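Local coordinates for probable mRNA-capping enzyme (Acanthamoeba polyphaga mimivirus, PDB 3BGY), which caps viral mRNA, its N-terminal triphosphatase domain, the piece crystallised here, hydrolysing the 5'-triphosphate end to a diphosphate and releasing phosphate, at residues H56-T61 with Y178-N183; S68-D73 with Y172-R177; L88-Q93 with S119-I124. All coordinates share one frame; numbering follows the deposited sequence.

Interaction 1. Residues H56-T61 with Y178-N183; sequences HYINIT and YSFTIN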
loop_
_atom_site.group_PDB
_atom_site.type_symbol
_atom_site.label_atom_id
_atom_site.label_comp_id
_atom_site.label_asym_id
_atom_site.label_seq_id
_atom_site.Cartn_x
_atom_site.Cartn_y
_atom_site.Cartn_z
ATOM N N HIS A 56 -11.983 -16.200 -3.996
ATOM C CA HIS A 56 -11.426 -16.733 -5.243
ATOM C C HIS A 56 -9.938 -17.038 -5.091
ATOM O O HIS A 56 -9.497 -18.148 -5.389
ATOM C CB HIS A 56 -11.597 -15.742 -6.404
ATOM C CG HIS A 56 -10.887 -16.161 -7.657
ATOM N ND1 HIS A 56 -11.368 -17.151 -8.485
ATOM C CD2 HIS A 56 -9.695 -15.781 -8.180
ATOM C CE1 HIS A 56 -10.503 -17.364 -9.465
ATOM N NE2 HIS A 56 -9.482 -16.545 -9.302
ATOM N N TYR A 57 -9.184 -16.056 -4.598
ATOM C CA TYR A 57 -7.741 -16.256 -4.468
ATOM C C TYR A 57 -7.327 -17.225 -3.376
ATOM O O TYR A 57 -6.368 -17.970 -3.556
ATOM C CB TYR A 57 -7.030 -14.919 -4.375
ATOM C CG TYR A 57 -6.919 -14.243 -5.714
ATOM C CD1 TYR A 57 -6.045 -14.735 -6.703
ATOM C CD2 TYR A 57 -7.709 -13.143 -6.015
ATOM C CE1 TYR A 57 -5.974 -14.125 -7.988
ATOM C CE2 TYR A 57 -7.649 -12.528 -7.274
ATOM C CZ TYR A 57 -6.785 -13.025 -8.250
ATOM O OH TYR A 57 -6.768 -12.409 -9.466
ATOM N N ILE A 58 -8.119 -17.333 -2.313
ATOM C CA ILE A 58 -7.795 -18.310 -1.261
ATOM C C ILE A 58 -7.913 -19.745 -1.823
ATOM O O ILE A 58 -7.000 -20.561 -1.631
ATOM C CB ILE A 58 -8.686 -18.126 -0.004
ATOM C CG1 ILE A 58 -8.192 -16.900 0.764
ATOM C CG2 ILE A 58 -8.597 -19.356 0.945
ATOM C CD1 ILE A 58 -9.117 -16.404 1.833
ATOM N N ASN A 59 -8.983 -20.045 -2.563
ATOM C CA ASN A 59 -9.119 -21.404 -3.102
ATOM C C ASN A 59 -8.156 -21.814 -4.215
ATOM O O ASN A 59 -7.831 -22.997 -4.332
ATOM C CB ASN A 59 -10.575 -21.809 -3.411
ATOM C CG ASN A 59 -11.311 -20.824 -4.290
ATOM O OD1 ASN A 59 -12.357 -20.316 -3.900
ATOM N ND2 ASN A 59 -10.809 -20.590 -5.495
ATOM N N ILE A 60 -7.672 -20.850 -5.004
ATOM C CA ILE A 60 -6.717 -21.197 -6.063
ATOM C C ILE A 60 -5.231 -21.033 -5.698
ATOM O O ILE A 60 -4.370 -21.567 -6.389
ATOM C CB ILE A 60 -6.988 -20.449 -7.410
ATOM C CG1 ILE A 60 -6.770 -18.933 -7.262
ATOM C CG2 ILE A 60 -8.400 -20.773 -7.929
ATOM C CD1 ILE A 60 -6.621 -18.192 -8.566
ATOM N N THR A 61 -4.939 -20.285 -4.627
ATOM C CA THR A 61 -3.556 -20.013 -4.239
ATOM C C THR A 61 -3.015 -20.972 -3.194
ATOM O O THR A 61 -3.619 -21.132 -2.131
ATOM C CB THR A 61 -3.384 -18.539 -3.764
ATOM O OG1 THR A 61 -3.949 -17.678 -4.760
ATOM C CG2 THR A 61 -1.917 -18.144 -3.586
ATOM N N TYR A 178 -4.815 -9.358 2.715
ATOM C CA TYR A 178 -4.594 -10.708 2.220
ATOM C C TYR A 178 -3.727 -10.473 0.984
ATOM O O TYR A 178 -4.087 -9.663 0.122
ATOM C CB TYR A 178 -5.894 -11.399 1.817
ATOM C CG TYR A 178 -6.869 -11.582 2.939
ATOM C CD1 TYR A 178 -7.745 -10.540 3.292
ATOM C CD2 TYR A 178 -6.902 -12.773 3.683
ATOM C CE1 TYR A 178 -8.648 -10.670 4.384
ATOM C CE2 TYR A 178 -7.796 -12.922 4.784
ATOM C CZ TYR A 178 -8.663 -11.864 5.125
ATOM O OH TYR A 178 -9.513 -11.980 6.208
ATOM N N SER A 179 -2.566 -11.131 0.931
ATOM C CA SER A 179 -1.637 -10.997 -0.196
ATOM C C SER A 179 -1.452 -12.336 -0.863
ATOM O O SER A 179 -1.174 -13.347 -0.208
ATOM C CB SER A 179 -0.278 -10.454 0.264
ATOM O OG SER A 179 -0.414 -9.147 0.812
ATOM N N PHE A 180 -1.651 -12.358 -2.177
ATOM C CA PHE A 180 -1.529 -13.604 -2.914
ATOM C C PHE A 180 -0.415 -13.491 -3.929
ATOM O O PHE A 180 -0.503 -12.708 -4.863
ATOM C CB PHE A 180 -2.860 -13.912 -3.610
ATOM C CG PHE A 180 -4.019 -13.955 -2.664
ATOM C CD1 PHE A 180 -4.319 -15.128 -1.962
ATOM C CD2 PHE A 180 -4.813 -12.807 -2.447
ATOM C CE1 PHE A 180 -5.386 -15.185 -1.051
ATOM C CE2 PHE A 180 -5.898 -12.850 -1.534
ATOM C CZ PHE A 180 -6.191 -14.051 -0.828
ATOM N N THR A 181 0.656 -14.264 -3.747
ATOM C CA THR A 181 1.774 -14.216 -4.681
ATOM C C THR A 181 1.411 -15.144 -5.839
ATOM O O THR A 181 1.529 -16.353 -5.736
ATOM C CB THR A 181 3.110 -14.602 -3.965
ATOM O OG1 THR A 181 3.385 -13.632 -2.946
ATOM C CG2 THR A 181 4.277 -14.567 -4.970
ATOM N N ILE A 182 0.893 -14.558 -6.911
ATOM C CA ILE A 182 0.428 -15.358 -8.040
ATOM C C ILE A 182 1.501 -16.014 -8.909
ATOM O O ILE A 182 1.256 -17.053 -9.523
ATOM C CB ILE A 182 -0.655 -14.603 -8.851
ATOM C CG1 ILE A 182 -0.146 -13.239 -9.296
ATOM C CG2 ILE A 182 -1.947 -14.428 -7.988
ATOM C CD1 ILE A 182 -1.073 -12.542 -10.315
ATOM N N ASN A 183 2.673 -15.395 -8.953
ATOM C CA ASN A 183 3.850 -15.894 -9.667
ATOM C C ASN A 183 5.036 -15.132 -9.113
ATOM O O ASN A 183 4.870 -14.263 -8.251
ATOM C CB ASN A 183 3.733 -15.777 -11.215
ATOM C CG ASN A 183 3.393 -14.366 -11.696
ATOM O OD1 ASN A 183 4.059 -13.391 -11.335
ATOM N ND2 ASN A 183 2.382 -14.261 -12.550
#

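Interaction 2. Residues S68-D73 with Y172-R177; sequences SNNYLD and YRYKTR. With ACT (acetate ion), chain E.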
loop_
_atom_site.group_PDB
_atom_site.type_symbol
_atom_site.label_atom_id
_atom_site.label_comp_id
_atom_site.label_asym_id
_atom_site.label_seq_id
_atom_site.Cartn_x
_atom_site.Cartn_y
_atom_site.Cartn_z
ATOM N N SER A 68 -1.441 -13.182 5.241
ATOM C CA SER A 68 -2.522 -12.336 5.728
ATOM C C SER A 68 -2.063 -11.675 7.003
ATOM O O SER A 68 -1.370 -12.294 7.810
ATOM C CB SER A 68 -3.840 -13.089 5.932
ATOM O OG SER A 68 -3.679 -14.230 6.740
ATOM N N ASN A 69 -2.329 -10.382 7.131
ATOM C CA ASN A 69 -1.886 -9.648 8.322
ATOM C C ASN A 69 -2.861 -8.572 8.724
ATOM O O ASN A 69 -3.482 -7.964 7.876
ATOM C CB ASN A 69 -0.565 -8.904 8.050
ATOM C CG ASN A 69 0.627 -9.819 7.919
ATOM O OD1 ASN A 69 1.044 -10.464 8.886
ATOM N ND2 ASN A 69 1.198 -9.867 6.726
ATOM N N ASN A 70 -2.924 -8.309 10.022
ATOM C CA ASN A 70 -3.727 -7.222 10.597
ATOM C C ASN A 70 -2.615 -6.264 11.080
ATOM O O ASN A 70 -1.666 -6.688 11.759
ATOM C CB ASN A 70 -4.526 -7.653 11.836
ATOM C CG ASN A 70 -5.537 -8.723 11.550
ATOM O OD1 ASN A 70 -6.295 -8.625 10.602
ATOM N ND2 ASN A 70 -5.574 -9.745 12.400
ATOM N N TYR A 71 -2.670 -5.003 10.673
ATOM C CA TYR A 71 -1.651 -4.040 11.092
ATOM C C TYR A 71 -2.164 -2.621 11.135
ATOM O O TYR A 71 -3.136 -2.294 10.478
ATOM C CB TYR A 71 -0.400 -4.120 10.198
ATOM C CG TYR A 71 -0.597 -3.820 8.725
ATOM C CD1 TYR A 71 -1.086 -4.801 7.849
ATOM C CD2 TYR A 71 -0.207 -2.584 8.190
ATOM C CE1 TYR A 71 -1.168 -4.548 6.461
ATOM C CE2 TYR A 71 -0.277 -2.325 6.806
ATOM C CZ TYR A 71 -0.758 -3.308 5.955
ATOM O OH TYR A 71 -0.854 -3.038 4.609
ATOM N N LEU A 72 -1.468 -1.775 11.889
ATOM C CA LEU A 72 -1.829 -0.369 11.999
ATOM C C LEU A 72 -0.764 0.507 11.314
ATOM O O LEU A 72 0.428 0.438 11.654
ATOM C CB LEU A 72 -1.932 0.035 13.492
ATOM C CG LEU A 72 -2.202 1.521 13.730
ATOM C CD1 LEU A 72 -3.555 1.902 13.219
ATOM C CD2 LEU A 72 -2.053 1.870 15.207
ATOM N N ASP A 73 -1.189 1.301 10.327
ATOM C CA ASP A 73 -0.298 2.248 9.645
ATOM C C ASP A 73 -0.453 3.623 10.264
ATOM O O ASP A 73 -1.568 4.123 10.386
ATOM C CB ASP A 73 -0.667 2.427 8.164
ATOM C CG ASP A 73 -0.039 1.403 7.266
ATOM O OD1 ASP A 73 0.821 0.637 7.725
ATOM O OD2 ASP A 73 -0.380 1.396 6.066
ATOM N N TYR A 172 -4.235 7.591 10.400
ATOM C CA TYR A 172 -4.220 6.216 10.907
ATOM C C TYR A 172 -5.035 5.313 10.022
ATOM O O TYR A 172 -6.117 5.689 9.587
ATOM C CB TYR A 172 -4.819 6.150 12.307
ATOM C CG TYR A 172 -4.134 7.084 13.266
ATOM C CD1 TYR A 172 -2.956 6.691 13.926
ATOM C CD2 TYR A 172 -4.609 8.404 13.464
ATOM C CE1 TYR A 172 -2.265 7.582 14.757
ATOM C CE2 TYR A 172 -3.905 9.325 14.313
ATOM C CZ TYR A 172 -2.743 8.887 14.945
ATOM O OH TYR A 172 -2.055 9.723 15.773
ATOM N N ARG A 173 -4.461 4.168 9.664
ATOM C CA ARG A 173 -5.190 3.197 8.860
ATOM C C ARG A 173 -4.975 1.832 9.475
ATOM O O ARG A 173 -3.844 1.385 9.569
ATOM C CB ARG A 173 -4.726 3.189 7.399
ATOM C CG ARG A 173 -5.165 4.424 6.631
ATOM C CD ARG A 173 -4.788 4.373 5.175
ATOM N NE ARG A 173 -5.321 5.551 4.492
ATOM C CZ ARG A 173 -4.725 6.185 3.486
ATOM N NH1 ARG A 173 -3.553 5.768 3.020
ATOM N NH2 ARG A 173 -5.274 7.289 2.988
ATOM N N TYR A 174 -6.058 1.209 9.927
ATOM C CA TYR A 174 -5.995 -0.134 10.490
ATOM C C TYR A 174 -6.400 -1.025 9.324
ATOM O O TYR A 174 -7.516 -0.907 8.761
ATOM C CB TYR A 174 -6.956 -0.327 11.662
ATOM C CG TYR A 174 -6.782 -1.689 12.312
ATOM C CD1 TYR A 174 -5.593 -2.018 12.969
ATOM C CD2 TYR A 174 -7.782 -2.683 12.203
ATOM C CE1 TYR A 174 -5.384 -3.316 13.506
ATOM C CE2 TYR A 174 -7.585 -3.990 12.745
ATOM C CZ TYR A 174 -6.388 -4.291 13.390
ATOM O OH TYR A 174 -6.220 -5.559 13.918
ATOM N N LYS A 175 -5.523 -1.964 9.006
ATOM C CA LYS A 175 -5.733 -2.819 7.840
ATOM C C LYS A 175 -5.710 -4.307 8.062
ATOM O O LYS A 175 -4.933 -4.779 8.897
ATOM C CB LYS A 175 -4.602 -2.512 6.859
ATOM C CG LYS A 175 -4.649 -1.095 6.249
ATOM C CD LYS A 175 -3.517 -0.893 5.255
ATOM C CE LYS A 175 -3.577 0.477 4.622
ATOM N NZ LYS A 175 -2.528 0.641 3.576
ATOM N N THR A 176 -6.571 -5.028 7.326
ATOM C CA THR A 176 -6.562 -6.495 7.312
ATOM C C THR A 176 -6.273 -6.743 5.836
ATOM O O THR A 176 -7.136 -6.519 4.968
ATOM C CB THR A 176 -7.889 -7.146 7.771
ATOM O OG1 THR A 176 -8.109 -6.798 9.143
ATOM C CG2 THR A 176 -7.796 -8.694 7.664
ATOM N N ARG A 177 -5.097 -7.284 5.589
ATOM C CA ARG A 177 -4.656 -7.520 4.229
ATOM C C ARG A 177 -4.479 -8.993 3.943
ATOM O O ARG A 177 -4.194 -9.789 4.838
ATOM C CB ARG A 177 -3.331 -6.770 4.016
ATOM C CG ARG A 177 -2.720 -6.802 2.596
ATOM C CD ARG A 177 -1.402 -6.039 2.549
ATOM N NE ARG A 177 -0.396 -6.596 3.457
ATOM C CZ ARG A 177 0.806 -6.060 3.690
ATOM N NH1 ARG A 177 1.180 -4.938 3.090
ATOM N NH2 ARG A 177 1.651 -6.660 4.515
HETATM C C ACT E . -1.495 -15.185 9.125
HETATM O O ACT E . -0.347 -14.644 9.556
HETATM O OXT ACT E . -2.417 -14.479 8.845
HETATM C CH3 ACT E . -1.636 -16.666 8.989
HETATM O O HOH W 1 -0.457 -9.317 3.805
HETATM O O HOH W 2 -0.093 -0.387 4.012
#

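Interaction 3. Residues L88-Q93 with S119-I124; sequences LFNQEQ and SDDIEI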
loop_
_atom_site.group_PDB
_atom_site.type_symbol
_atom_site.label_atom_id
_atom_site.label_comp_id
_atom_site.label_asym_id
_atom_site.label_seq_id
_atom_site.Cartn_x
_atom_site.Cartn_y
_atom_site.Cartn_z
ATOM N N LEU A 88 2.766 -1.079 12.138
ATOM C CA LEU A 88 2.921 -1.918 13.341
ATOM C C LEU A 88 2.189 -3.227 13.118
ATOM O O LEU A 88 0.961 -3.232 12.997
ATOM C CB LEU A 88 2.356 -1.190 14.555
ATOM C CG LEU A 88 3.008 0.140 14.928
ATOM C CD1 LEU A 88 2.316 0.724 16.162
ATOM C CD2 LEU A 88 4.505 -0.065 15.216
ATOM N N PHE A 89 2.943 -4.337 13.109
ATOM C CA PHE A 89 2.372 -5.665 12.867
ATOM C C PHE A 89 2.126 -6.490 14.122
ATOM O O PHE A 89 1.397 -7.481 14.091
ATOM C CB PHE A 89 3.258 -6.465 11.897
ATOM C CG PHE A 89 3.215 -5.959 10.481
ATOM C CD1 PHE A 89 4.085 -4.933 10.071
ATOM C CD2 PHE A 89 2.336 -6.527 9.536
ATOM C CE1 PHE A 89 4.080 -4.468 8.740
ATOM C CE2 PHE A 89 2.332 -6.066 8.190
ATOM C CZ PHE A 89 3.201 -5.039 7.794
ATOM N N ASN A 90 2.764 -6.108 15.223
ATOM C CA ASN A 90 2.571 -6.865 16.467
ATOM C C ASN A 90 1.272 -6.385 17.146
ATOM O O ASN A 90 1.168 -5.231 17.514
ATOM C CB ASN A 90 3.801 -6.671 17.356
ATOM C CG ASN A 90 3.686 -7.405 18.670
ATOM O OD1 ASN A 90 3.087 -6.901 19.608
ATOM N ND2 ASN A 90 4.223 -8.615 18.724
ATOM N N GLN A 91 0.305 -7.292 17.322
ATOM C CA GLN A 91 -1.001 -6.949 17.911
ATOM C C GLN A 91 -0.982 -6.372 19.317
ATOM O O GLN A 91 -1.748 -5.456 19.613
ATOM C CB GLN A 91 -1.988 -8.124 17.802
ATOM C CG GLN A 91 -2.058 -8.791 16.412
ATOM C CD GLN A 91 -2.434 -7.829 15.292
ATOM O OE1 GLN A 91 -3.523 -7.242 15.300
ATOM N NE2 GLN A 91 -1.511 -7.631 14.342
ATOM N N GLU A 92 -0.049 -6.844 20.150
ATOM C CA GLU A 92 0.095 -6.337 21.510
ATOM C C GLU A 92 0.628 -4.888 21.464
ATOM O O GLU A 92 0.125 -4.027 22.184
ATOM C CB GLU A 92 1.036 -7.247 22.315
ATOM C CG GLU A 92 1.140 -6.902 23.805
ATOM C CD GLU A 92 1.880 -7.949 24.636
ATOM O OE1 GLU A 92 2.450 -8.912 24.074
ATOM O OE2 GLU A 92 1.887 -7.801 25.874
ATOM N N GLN A 93 1.542 -4.619 20.524
ATOM C CA GLN A 93 2.146 -3.292 20.336
ATOM C C GLN A 93 1.111 -2.281 19.798
ATOM O O GLN A 93 1.122 -1.115 20.211
ATOM C CB GLN A 93 3.361 -3.387 19.396
ATOM C CG GLN A 93 4.095 -2.055 19.195
ATOM C CD GLN A 93 5.505 -2.205 18.667
ATOM O OE1 GLN A 93 5.843 -3.187 17.998
ATOM N NE2 GLN A 93 6.352 -1.233 18.992
ATOM N N SER A 119 12.140 -3.181 12.489
ATOM C CA SER A 119 12.341 -4.585 12.844
ATOM C C SER A 119 11.352 -5.340 11.963
ATOM O O SER A 119 10.628 -4.725 11.158
ATOM C CB SER A 119 12.010 -4.810 14.322
ATOM O OG SER A 119 10.636 -4.561 14.570
ATOM N N ASP A 120 11.289 -6.660 12.119
ATOM C CA ASP A 120 10.358 -7.461 11.328
ATOM C C ASP A 120 8.884 -7.114 11.569
ATOM O O ASP A 120 8.063 -7.226 10.655
ATOM C CB ASP A 120 10.571 -8.951 11.574
ATOM C CG ASP A 120 10.109 -9.786 10.408
ATOM O OD1 ASP A 120 10.662 -9.592 9.302
ATOM O OD2 ASP A 120 9.203 -10.629 10.587
ATOM N N ASP A 121 8.575 -6.670 12.791
ATOM C CA ASP A 121 7.208 -6.308 13.173
ATOM C C ASP A 121 6.913 -4.804 13.050
ATOM O O ASP A 121 5.793 -4.386 13.361
ATOM C CB ASP A 121 6.914 -6.741 14.620
ATOM C CG ASP A 121 6.673 -8.237 14.775
ATOM O OD1 ASP A 121 6.237 -8.913 13.819
ATOM O OD2 ASP A 121 6.888 -8.730 15.898
ATOM N N ILE A 122 7.926 -4.006 12.683
ATOM C CA ILE A 122 7.789 -2.551 12.532
ATOM C C ILE A 122 8.426 -2.152 11.197
ATOM O O ILE A 122 9.654 -2.062 11.057
ATOM C CB ILE A 122 8.470 -1.747 13.709
ATOM C CG1 ILE A 122 7.872 -2.173 15.068
ATOM C CG2 ILE A 122 8.320 -0.224 13.478
ATOM C CD1 ILE A 122 8.551 -1.545 16.302
ATOM N N GLU A 123 7.579 -1.900 10.204
ATOM C CA GLU A 123 8.075 -1.515 8.882
ATOM C C GLU A 123 7.990 -0.009 8.760
ATOM O O GLU A 123 6.990 0.598 9.156
ATOM C CB GLU A 123 7.277 -2.202 7.773
ATOM C CG GLU A 123 7.588 -3.698 7.662
ATOM C CD GLU A 123 6.813 -4.411 6.559
ATOM O OE1 GLU A 123 6.020 -3.760 5.839
ATOM O OE2 GLU A 123 6.982 -5.641 6.445
ATOM N N ILE A 124 9.066 0.589 8.260
ATOM C CA ILE A 124 9.155 2.044 8.143
ATOM C C ILE A 124 9.552 2.430 6.735
ATOM O O ILE A 124 10.479 1.852 6.157
ATOM C CB ILE A 124 10.229 2.601 9.130
ATOM C CG1 ILE A 124 9.919 2.149 10.558
ATOM C CG2 ILE A 124 10.277 4.105 9.054
ATOM C CD1 ILE A 124 10.868 2.683 11.623
HETATM O O HOH W 3 4.561 -3.859 15.769
HETATM O O HOH W 4 4.605 -10.415 16.407
#

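Interaction 1. Residues H56-T61 with Y178-N183
The end of helix 47-60, where Y57 and I58 meet F180, runs obliquely past strand 178-183, with the short axes 9.4 Å apart at their closest and 50° between their directions. F180 is at the centre. Its CG stands anti to the carbonyl carbon (chi1 -56°), which carries the ring off the strand and beneath the helix. There Y57 CB sits squarely over one face of the ring, 3.4 Å from the F180 centroid and only 3° off the normal, a CH-pi contact made by the methylene. The Y57 ring is tilted against the F180 ring, with the centroids 5.5 Å apart, and its far end leads away from the strand. On the way out, Y57 CE1 meets the CG2 methyl of I182 at 4.0 Å. Over one face of the same tyrosine comes the edge of the H56 imidazole, with CD2 above the ring centre.

In the tunnel fold of these metal-dependent triphosphatases, an eight-stranded antiparallel barrel carries helices on its outside, and this contact seats one of them on strand 169-183. Helix 221-235 continues the packing, since V231 and I234 touch Y57, while I190 and I66 of the flanking strands meet F180.

Toward solvent, I58 lays CG1 against F180 CE1 at 3.8 Å. Nearer the strand, along the same side of the ring, T61, the first residue beyond the helix, brings OG1 to 3.8 Å from F180 CD1. That hydroxyl also donates to Y57 O at 2.7 Å, while T61 N donates to the same oxygen from the opposite face of its plane. Two bonds thus grip the Y57 carbonyl, and the one from OG1 holds the T61 side chain in its rotation as the chain leaves the helix.

Interaction 2. Residues S68-D73 with Y172-R177
Y71 and K175 form the middle pair of two antiparallel neighbours in the barrel of this tunnel triphosphatase, strands 66-77 and 169-183. N69 with R177, Y71 with K175 and D73 with R173 are the hydrogen-bonded pairs; N70 with T176 and L72 with Y174 alternate between them as non-hydrogen-bonded pairs.

The tightly enclosed part is L72, buried under I94 and F97 of helix 91-101 and L202; beside it Y174 touches M203. The Y174 ring slants across the neighbouring strand until its OH lies 3.4 Å from N70 CB. Farther along, N70 and T176 point the same way, side by side, and T176 OG1 donates to N70 OD1 at 3.0 Å.

The other face, with N69, Y71, D73, K175 and R177, is polar and watery, consistent with the charged lining of the tunnel. Y71 takes its ring between backbone N and carbonyl carbon (chi1 61°), which lays it across both basic side chains. K175 CB comes over one face of the ring, off toward the rim, 4.1 Å from the centroid. In the conformer described, one of two, R177 is bent at chi3 and brings a face of its guanidinium over Y71 CE1, the two planes 51° apart; in this conformer a water accepts from R177 NE at 2.7 Å and, weakly, from N69 ND2. F89 stacks on the Y71 ring as well. D73 divides its carboxylate: OD1 takes a hydrogen bond from the S87 side chain, and OD2 makes a weak, 3.4 Å salt bridge with K175 NZ. A second water closes that gap, accepting from K175 NZ and donating to D73 OD2, both at 2.7 Å; this water lies in the plane of the Y71 ring, 2.8 Å from Y71 OH.

Interaction 3. Residues L88-Q93 with S119-I124
The F89 ring and the E123 carboxylate are turned 57° from one another, F89 CE1 coming within 3.5 Å of E123 CD, while D121 O lies at the edge of the same ring, near its plane. That carbonyl also accepts from F89 N at 2.9 Å, joining the end of strand 83-88 to the type I turn S119-I122 that leads into strand 122-136. Buried beside it, L88 and I122 point the same way as a non-hydrogen-bonded antiparallel pair, with L88 CD2 4.0 Å from I122 CG1. Q93, its CG anti to the backbone N (chi1 -177°), stretches across I122 at about a right angle and puts its amide NE2 3.5 Å from the CD1 methyl. N90 is the N-cap of helix 91-101: its OD1 accepts from Q93 N at 2.9 Å. Its amide plane is oblique to the D121 carboxylate, and a water joins N90 ND2 to D121 OD2. Another water accepts from N90 N and donates to Q93 OE1 and to D121 O. With a single direct hydrogen bond across, much of the polar grip between helix start and turn is thus passed through water.

How the interactions relate
Interactions 1 and 2 share strand 169-183 at different places: interaction 1 docks an outer helix near one end through aromatic and aliphatic carbon, whereas interaction 2 is sheet pairing nearer the chain's centre, mixed on the face of L72 and Y174, around a buried leucine, and charged on the other. They touch where Y178 packs on S68. Interaction 3 lies about 10 Å from interaction 2, centre to centre, and farther from the chain's centre, where a helix start and a turn meet beside the same barrel. The two are joined by L88 N to L72 O and by Q91 NE2 to N70 O, both probable hydrogen bonds. Interaction 3 stays about 8 Å from interaction 1 at their nearest atoms.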